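PDB 3O6N: APL1 from Anopheles gambiae, which forms, as APL1C, a heterodimeric complex with the leucine-rich repeat protein LRIM1 that regulates complement-like immunity in the mosquito. Local coordinates for residues P204-E209 with N225-I230. Residues are numbered along the deposited sequence; the frame is centred on the assembly and turned at random.
Sequences PIAVEE and NVELTI
Glu208 O takes two backbone N-H groups from the neighbouring coil, Thr229 N at 2.8 Å and Ile230 N at 3.2 Å, where 204-209 and 225-230 run side by side in the same direction and pair as parallel strands at Glu209 and Ile230. The bond from Ile230 lies in the carbonyl plane of Glu208, while the one from Thr229 is tilted out of it.

At the other end the buried side chain of Asn225 does the joining. Its CG is anti to the backbone N (chi1 168°), which carries the amide across to 204-209. There ND2 donates to Val207 O at 3.1 Å, on a lone pair and close to the plane of the amide, and makes a weak second bond to Pro204 O. OD1 turns back on its own chain, accepting from Glu227 N nearly along the C=O axis, an Asx turn, and from Leu228 N well above the carbonyl plane, which extends it to an Asx motif. Both ends of the amide are thus used, which fixes its rotation. Val207 CG1 packs against ND2 at 3.6 Å, and Leu228 reaches in with CD1 to lie 3.5 Å from Glu208 O.

On the outer side, Glu208 runs alongside Thr229, whose OG1 is tied to Glu227 O. The carboxylates of Glu208 and Glu227 share a water that donates to OE1 of each, which probably eases the repulsion between them. Glu209 and Ile230 also lie side by side, CG of Glu209 4.0 Å from Ile230 CB. Glu209 continues the pairing to Phe189 and Ala191 in the preceding coil, and Asn225 and Thr229 bond onward to Asn246 and Val251. One short parallel strand per coil, paired with the next through backbone bonds, is characteristic of the leucine-rich repeat solenoid; here Asn225 adds a side-chain link between the loops that lead into two successive strands.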
# COMPACT_ATOMS: atom_id res chain seq x y z
N PRO A 204 10.23 -2.95 -9.49
CA PRO A 204 11.69 -2.85 -9.43
C PRO A 204 12.31 -4.10 -8.83
O PRO A 204 11.61 -4.92 -8.25
CB PRO A 204 11.92 -1.63 -8.53
CG PRO A 204 10.71 -1.56 -7.68
CD PRO A 204 9.57 -2.05 -8.52
N ILE A 205 13.63 -4.21 -8.96
CA ILE A 205 14.33 -5.47 -8.72
C ILE A 205 14.35 -5.95 -7.28
O ILE A 205 14.41 -7.16 -7.03
CB ILE A 205 15.80 -5.39 -9.23
CG1 ILE A 205 16.46 -6.76 -9.16
CG2 ILE A 205 16.58 -4.37 -8.41
CD1 ILE A 205 16.20 -7.62 -10.36
N ALA A 206 14.30 -5.03 -6.33
CA ALA A 206 14.56 -5.40 -4.94
C ALA A 206 13.50 -4.96 -3.93
O ALA A 206 13.69 -5.15 -2.73
CB ALA A 206 15.94 -4.89 -4.51
N VAL A 207 12.40 -4.39 -4.40
CA VAL A 207 11.35 -3.96 -3.48
C VAL A 207 10.80 -5.16 -2.70
O VAL A 207 10.58 -6.24 -3.26
CB VAL A 207 10.21 -3.20 -4.21
CG1 VAL A 207 9.53 -4.10 -5.24
CG2 VAL A 207 9.19 -2.69 -3.20
N GLU A 208 10.60 -4.97 -1.40
CA GLU A 208 10.19 -6.07 -0.52
C GLU A 208 8.70 -6.04 -0.22
O GLU A 208 8.06 -7.09 -0.06
CB GLU A 208 10.98 -6.02 0.79
CG GLU A 208 10.47 -7.00 1.83
CD GLU A 208 11.40 -7.14 3.02
OE1 GLU A 208 12.62 -7.29 2.81
OE2 GLU A 208 10.91 -7.09 4.17
N GLU A 209 8.14 -4.84 -0.14
CA GLU A 209 6.70 -4.70 0.04
C GLU A 209 6.19 -3.66 -0.94
O GLU A 209 6.69 -2.53 -0.99
CB GLU A 209 6.36 -4.31 1.48
CG GLU A 209 6.83 -5.31 2.52
CD GLU A 209 6.36 -4.96 3.92
OE1 GLU A 209 5.59 -3.99 4.06
OE2 GLU A 209 6.75 -5.66 4.88
N ASN A 225 12.61 -10.83 -9.02
CA ASN A 225 12.86 -10.13 -7.77
C ASN A 225 12.68 -11.12 -6.62
O ASN A 225 11.58 -11.62 -6.39
CB ASN A 225 11.88 -8.95 -7.65
CG ASN A 225 11.85 -8.32 -6.27
OD1 ASN A 225 12.28 -8.91 -5.28
ND2 ASN A 225 11.30 -7.11 -6.19
N VAL A 226 13.77 -11.42 -5.92
CA VAL A 226 13.73 -12.44 -4.87
C VAL A 226 13.41 -11.84 -3.51
O VAL A 226 13.27 -12.58 -2.53
CB VAL A 226 15.05 -13.23 -4.78
CG1 VAL A 226 15.35 -13.94 -6.11
CG2 VAL A 226 16.20 -12.32 -4.38
N GLU A 227 13.29 -10.52 -3.44
CA GLU A 227 13.01 -9.84 -2.17
C GLU A 227 11.52 -9.64 -1.90
O GLU A 227 11.11 -9.57 -0.74
CB GLU A 227 13.73 -8.48 -2.11
CG GLU A 227 15.23 -8.56 -2.33
CD GLU A 227 15.93 -9.38 -1.25
OE1 GLU A 227 15.39 -9.47 -0.13
OE2 GLU A 227 17.01 -9.93 -1.54
N LEU A 228 10.71 -9.52 -2.95
CA LEU A 228 9.29 -9.20 -2.79
C LEU A 228 8.56 -10.23 -1.93
O LEU A 228 8.48 -11.41 -2.28
CB LEU A 228 8.61 -9.04 -4.15
CG LEU A 228 7.16 -8.54 -4.11
CD1 LEU A 228 7.08 -7.16 -3.47
CD2 LEU A 228 6.57 -8.51 -5.51
N THR A 229 7.99 -9.76 -0.83
CA THR A 229 7.39 -10.63 0.18
C THR A 229 5.90 -10.36 0.32
O THR A 229 5.10 -11.28 0.53
CB THR A 229 8.09 -10.41 1.53
OG1 THR A 229 9.49 -10.67 1.39
CG2 THR A 229 7.51 -11.30 2.60
N ILE A 230 5.52 -9.09 0.22
CA ILE A 230 4.13 -8.68 0.31
C ILE A 230 3.73 -7.90 -0.94
O ILE A 230 4.31 -6.86 -1.24
CB ILE A 230 3.87 -7.80 1.55
CG1 ILE A 230 4.38 -8.49 2.82
CG2 ILE A 230 2.39 -7.48 1.67
CD1 ILE A 230 3.64 -9.75 3.17
O HOH W 1 15.99 -9.32 -6.31
O HOH W 2 14.55 -7.01 1.18